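Local atomic coordinates of endonuclease IV (Thermus thermophilus, PDB entry 3AAM), a protein that cleaves the phosphodiester backbone of DNA at apurinic or apyrimidinic sites during base excision repair, leaving a 3'-hydroxyl and a 5'-terminal sugar phosphate. Residues 66-71 against 100-105; 73-78 against 109-114. All coordinates share one frame; numbering follows the deposited sequence.

Contact 1 (66-71 against 100-105); sequences AVIHAS and LGVEYV. With PO4 (phosphate ion), chain C.
Ile68 meets Tyr104 through the backbone: Ile68 N donates to Tyr104 O over 2.9 Å in a nearly straight bond (169° at the hydrogen). Just before it, Val67 CA comes within 3.5 Å of the same oxygen in a CA-H...O contact, and Val105 CA lies 3.1 Å from Ile68 O in a second one. Among the side chains, Ile68 and Val102 cross at about a right angle, with Ile68 CG1 4.0 Å from Val102 CG1. The CG1 branch of Val102 stands anti to its backbone N (chi1 172°), which lays it against Ala66 O, while CG2 meets Ala66 CB and the end of Ile68. Val105 CG2 adds to this apolar layer, 4.2 Å from Ile68 CB. These are neighbouring parallel strands of a TIM barrel, 66-69 and 104-107, joined by helix 82-100 in a beta-alpha-beta crossover; Ala97 of that helix packs on both Ile68 and Val105. The helix ends in a Schellman motif, with Gly101 at positive phi as its C-prime residue. Near this turn, water 1 accepts from Ala66 N and Glu103 N, bridging the backbones. At the other end of strand 66-69, the His69 ring is gripped at both nitrogens: ND1 donates to Ala70 O at 2.6 Å, in the carbonyl plane, on a lone pair of that oxygen. NE2 donates to O2 of a phosphate, probably from the crystallisation liquor, at 2.9 Å.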
loop_
_atom_site.group_PDB
_atom_site.type_symbol
_atom_site.label_atom_id
_atom_site.label_comp_id
_atom_site.label_asym_id
_atom_site.label_seq_id
_atom_site.Cartn_x
_atom_site.Cartn_y
_atom_site.Cartn_z
ATOM N N ALA A 66 1.050 9.243 -5.552
ATOM C CA ALA A 66 0.610 7.998 -6.153
ATOM C C ALA A 66 1.396 6.822 -5.603
ATOM O O ALA A 66 2.549 6.961 -5.191
ATOM C CB ALA A 66 0.767 8.068 -7.660
ATOM N N VAL A 67 0.756 5.660 -5.597
ATOM C CA VAL A 67 1.380 4.446 -5.108
ATOM C C VAL A 67 1.087 3.319 -6.081
ATOM O O VAL A 67 -0.032 3.201 -6.576
ATOM C CB VAL A 67 0.800 4.016 -3.736
ATOM C CG1 VAL A 67 1.504 2.768 -3.245
ATOM C CG2 VAL A 67 0.928 5.141 -2.727
ATOM N N ILE A 68 2.093 2.502 -6.368
ATOM C CA ILE A 68 1.896 1.351 -7.232
ATOM C C ILE A 68 1.933 0.128 -6.321
ATOM O O ILE A 68 2.871 -0.046 -5.542
ATOM C CB ILE A 68 2.992 1.242 -8.322
ATOM C CG1 ILE A 68 2.641 2.186 -9.478
ATOM C CG2 ILE A 68 3.118 -0.200 -8.808
ATOM C CD1 ILE A 68 3.663 2.228 -10.599
ATOM N N HIS A 69 0.891 -0.694 -6.399
ATOM C CA HIS A 69 0.808 -1.898 -5.585
ATOM C C HIS A 69 1.282 -3.092 -6.410
ATOM O O HIS A 69 0.889 -3.243 -7.566
ATOM C CB HIS A 69 -0.643 -2.139 -5.140
ATOM C CG HIS A 69 -0.773 -3.013 -3.929
ATOM N ND1 HIS A 69 -0.240 -4.282 -3.860
ATOM C CD2 HIS A 69 -1.363 -2.788 -2.730
ATOM C CE1 HIS A 69 -0.494 -4.800 -2.671
ATOM N NE2 HIS A 69 -1.175 -3.915 -1.967
ATOM N N ALA A 70 2.137 -3.922 -5.824
ATOM C CA ALA A 70 2.621 -5.121 -6.500
ATOM C C ALA A 70 1.489 -6.143 -6.451
ATOM O O ALA A 70 0.592 -6.045 -5.615
ATOM C CB ALA A 70 3.855 -5.669 -5.782
ATOM N N SER A 71 1.522 -7.128 -7.340
ATOM C CA SER A 71 0.473 -8.140 -7.345
ATOM C C SER A 71 0.562 -9.054 -6.135
ATOM O O SER A 71 1.624 -9.204 -5.534
ATOM C CB SER A 71 0.555 -8.995 -8.604
ATOM O OG SER A 71 -0.312 -10.111 -8.488
ATOM N N LEU A 100 6.959 6.440 -14.550
ATOM C CA LEU A 100 5.783 7.263 -14.303
ATOM C C LEU A 100 5.994 8.384 -13.295
ATOM O O LEU A 100 5.182 9.296 -13.209
ATOM C CB LEU A 100 4.623 6.378 -13.844
ATOM C CG LEU A 100 4.081 5.420 -14.909
ATOM C CD1 LEU A 100 3.070 4.468 -14.290
ATOM C CD2 LEU A 100 3.445 6.230 -16.034
ATOM N N GLY A 101 7.082 8.319 -12.536
ATOM C CA GLY A 101 7.333 9.339 -11.537
ATOM C C GLY A 101 6.557 9.056 -10.261
ATOM O O GLY A 101 6.338 9.953 -9.446
ATOM N N VAL A 102 6.119 7.809 -10.104
ATOM C CA VAL A 102 5.382 7.386 -8.914
ATOM C C VAL A 102 6.418 7.178 -7.812
ATOM O O VAL A 102 7.360 6.410 -7.981
ATOM C CB VAL A 102 4.615 6.072 -9.178
ATOM C CG1 VAL A 102 4.027 5.538 -7.880
ATOM C CG2 VAL A 102 3.499 6.318 -10.195
ATOM N N GLU A 103 6.238 7.853 -6.681
ATOM C CA GLU A 103 7.212 7.764 -5.599
ATOM C C GLU A 103 7.238 6.491 -4.764
ATOM O O GLU A 103 8.266 6.185 -4.161
ATOM C CB GLU A 103 7.061 8.967 -4.661
ATOM C CG GLU A 103 8.187 9.091 -3.639
ATOM C CD GLU A 103 8.081 10.346 -2.796
ATOM O OE1 GLU A 103 8.074 11.455 -3.373
ATOM O OE2 GLU A 103 8.007 10.226 -1.556
ATOM N N TYR A 104 6.141 5.741 -4.731
ATOM C CA TYR A 104 6.101 4.528 -3.917
ATOM C C TYR A 104 5.558 3.274 -4.589
ATOM O O TYR A 104 4.644 3.336 -5.407
ATOM C CB TYR A 104 5.260 4.764 -2.654
ATOM C CG TYR A 104 5.778 5.850 -1.745
ATOM C CD1 TYR A 104 6.986 5.699 -1.071
ATOM C CD2 TYR A 104 5.072 7.040 -1.578
ATOM C CE1 TYR A 104 7.486 6.710 -0.251
ATOM C CE2 TYR A 104 5.561 8.058 -0.762
ATOM C CZ TYR A 104 6.769 7.884 -0.104
ATOM O OH TYR A 104 7.271 8.890 0.691
ATOM N N VAL A 105 6.140 2.138 -4.217
ATOM C CA VAL A 105 5.701 0.824 -4.680
ATOM C C VAL A 105 5.533 0.041 -3.381
ATOM O O VAL A 105 6.436 0.022 -2.548
ATOM C CB VAL A 105 6.759 0.119 -5.566
ATOM C CG1 VAL A 105 6.355 -1.335 -5.806
ATOM C CG2 VAL A 105 6.890 0.845 -6.888
HETATM P P PO4 C . -2.930 -6.120 0.308
HETATM O O1 PO4 C . -3.740 -6.552 -0.970
HETATM O O2 PO4 C . -2.802 -4.547 0.342
HETATM O O3 PO4 C . -3.677 -6.611 1.583
HETATM O O4 PO4 C . -1.496 -6.775 0.261
HETATM O O HOH W 1 4.196 9.829 -6.021
#

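Contact 2 (73-78 against 109-114); sequences LVNLGA and PGSGRP
Asn75 and Ser111 carry the polar part of this loop-to-loop contact. Ser111 N donates to Asn75 OD1 at 2.9 Å, and the amide's other end returns a weak bond, Asn75 ND2 to Ser111 OG at 3.3 Å. OD1 also accepts from Gly77 N at 3.0 Å, closing an Asx turn; the two donors reach it from opposite faces of the amide plane, so the oxygen is gripped from both sides. With CG anti to the backbone N (chi1 -178°), the amide extends to the facing loop. An alanine here would remove the amide, and Ser111 N and Gly77 N would probably lose their shared acceptor, the Asx turn its closing bond. Water 2 forms a further link, donating to Gly77 O and accepting from Arg113 N, whose guanidinium makes a salt bridge with Glu79.

Close packing, mostly of backbone, accompanies these bonds. Gly77 CA makes a CA-H...O contact with Ser111 O at 3.3 Å, and Leu76 CB sits 3.6 Å from Pro109 O. Gly77 and Gly110 face each other's loops without side chains, which lets the backbones come together, Asn75 CA lying 4.4 Å from Gly110 CA. The pair consists of successive beta-alpha loops of the TIM barrel, at its catalytic end, with Asn75 also opening a type I turn.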
loop_
_atom_site.group_PDB
_atom_site.type_symbol
_atom_site.label_atom_id
_atom_site.label_comp_id
_atom_site.label_asym_id
_atom_site.label_seq_id
_atom_site.Cartn_x
_atom_site.Cartn_y
_atom_site.Cartn_z
ATOM N N LEU A 73 0.457 -11.986 -6.341
ATOM C CA LEU A 73 1.215 -13.121 -6.851
ATOM C C LEU A 73 2.647 -13.111 -6.347
ATOM O O LEU A 73 3.275 -14.158 -6.211
ATOM C CB LEU A 73 1.237 -13.108 -8.383
ATOM C CG LEU A 73 -0.081 -13.403 -9.094
ATOM C CD1 LEU A 73 0.125 -13.299 -10.599
ATOM C CD2 LEU A 73 -0.573 -14.791 -8.703
ATOM N N VAL A 74 3.164 -11.922 -6.075
ATOM C CA VAL A 74 4.535 -11.797 -5.610
ATOM C C VAL A 74 4.744 -12.408 -4.231
ATOM O O VAL A 74 4.062 -12.051 -3.271
ATOM C CB VAL A 74 4.969 -10.315 -5.575
ATOM C CG1 VAL A 74 6.396 -10.201 -5.062
ATOM C CG2 VAL A 74 4.861 -9.716 -6.965
ATOM N N ASN A 75 5.675 -13.352 -4.140
ATOM C CA ASN A 75 5.999 -13.979 -2.864
ATOM C C ASN A 75 7.514 -13.997 -2.700
ATOM O O ASN A 75 8.193 -14.929 -3.134
ATOM C CB ASN A 75 5.454 -15.407 -2.783
ATOM C CG ASN A 75 5.744 -16.056 -1.438
ATOM O OD1 ASN A 75 6.318 -15.428 -0.546
ATOM N ND2 ASN A 75 5.349 -17.314 -1.287
ATOM N N LEU A 76 8.037 -12.955 -2.068
ATOM C CA LEU A 76 9.470 -12.826 -1.855
ATOM C C LEU A 76 10.029 -13.839 -0.861
ATOM O O LEU A 76 11.241 -13.906 -0.667
ATOM C CB LEU A 76 9.795 -11.409 -1.380
ATOM C CG LEU A 76 9.331 -10.283 -2.311
ATOM C CD1 LEU A 76 9.545 -8.947 -1.612
ATOM C CD2 LEU A 76 10.084 -10.339 -3.637
ATOM N N GLY A 77 9.152 -14.629 -0.248
ATOM C CA GLY A 77 9.608 -15.629 0.704
ATOM C C GLY A 77 9.681 -17.026 0.113
ATOM O O GLY A 77 10.121 -17.966 0.776
ATOM N N ALA A 78 9.268 -17.168 -1.142
ATOM C CA ALA A 78 9.274 -18.469 -1.802
ATOM C C ALA A 78 10.669 -19.062 -1.916
ATOM O O ALA A 78 11.632 -18.360 -2.217
ATOM C CB ALA A 78 8.651 -18.355 -3.191
ATOM N N PRO A 109 5.047 -8.808 2.209
ATOM C CA PRO A 109 6.277 -9.579 2.431
ATOM C C PRO A 109 6.328 -10.970 1.819
ATOM O O PRO A 109 7.363 -11.382 1.289
ATOM C CB PRO A 109 6.381 -9.631 3.954
ATOM C CG PRO A 109 5.719 -8.379 4.381
ATOM C CD PRO A 109 4.511 -8.312 3.487
ATOM N N GLY A 110 5.214 -11.689 1.894
ATOM C CA GLY A 110 5.172 -13.041 1.373
ATOM C C GLY A 110 5.222 -14.027 2.527
ATOM O O GLY A 110 4.992 -13.650 3.679
ATOM N N SER A 111 5.525 -15.284 2.228
ATOM C CA SER A 111 5.589 -16.314 3.257
ATOM C C SER A 111 6.870 -17.131 3.169
ATOM O O SER A 111 7.296 -17.521 2.081
ATOM C CB SER A 111 4.376 -17.242 3.146
ATOM O OG SER A 111 4.270 -17.795 1.846
ATOM N N GLY A 112 7.469 -17.391 4.327
ATOM C CA GLY A 112 8.704 -18.154 4.384
ATOM C C GLY A 112 9.676 -17.551 5.384
ATOM O O GLY A 112 9.263 -16.930 6.363
ATOM N N ARG A 113 10.968 -17.741 5.147
ATOM C CA ARG A 113 11.992 -17.194 6.029
ATOM C C ARG A 113 12.076 -15.681 5.845
ATOM O O ARG A 113 12.122 -15.194 4.716
ATOM C CB ARG A 113 13.360 -17.798 5.700
ATOM C CG ARG A 113 13.461 -19.299 5.899
ATOM C CD ARG A 113 14.854 -19.823 5.552
ATOM N NE ARG A 113 15.145 -19.757 4.120
ATOM C CZ ARG A 113 15.948 -18.863 3.550
ATOM N NH1 ARG A 113 16.554 -17.942 4.286
ATOM N NH2 ARG A 113 16.146 -18.891 2.238
ATOM N N PRO A 114 12.091 -14.916 6.950
ATOM C CA PRO A 114 12.179 -13.462 6.800
ATOM C C PRO A 114 13.433 -13.070 6.016
ATOM O O PRO A 114 13.419 -12.112 5.244
ATOM C CB PRO A 114 12.219 -12.969 8.242
ATOM C CG PRO A 114 11.347 -13.969 8.948
ATOM C CD PRO A 114 11.827 -15.284 8.355
HETATM O O HOH W 2 11.573 -19.049 2.725
#

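Overall arrangement
Contact 1 joins two barrel strands and contact 2 joins the loops that follow them, so the same two chain passages pair twice, with centres 19 Å apart. Helix 82-100 leads from the first passage to the second: it starts soon after 73-78, and its last residue, Leu100, opens segment 100-105. Ser71, at the end of the first strand segment, bonds through OG to Leu73 N, where the loop segment begins. The manganese, held by His172, Asp217 and His219, lies about 14 Å from the side chain of Val67 but about 10 Å from that of Pro109, which is also about 7 Å from the side chain of His172. Of these two side chains, that of Pro109 lies nearer the manganese.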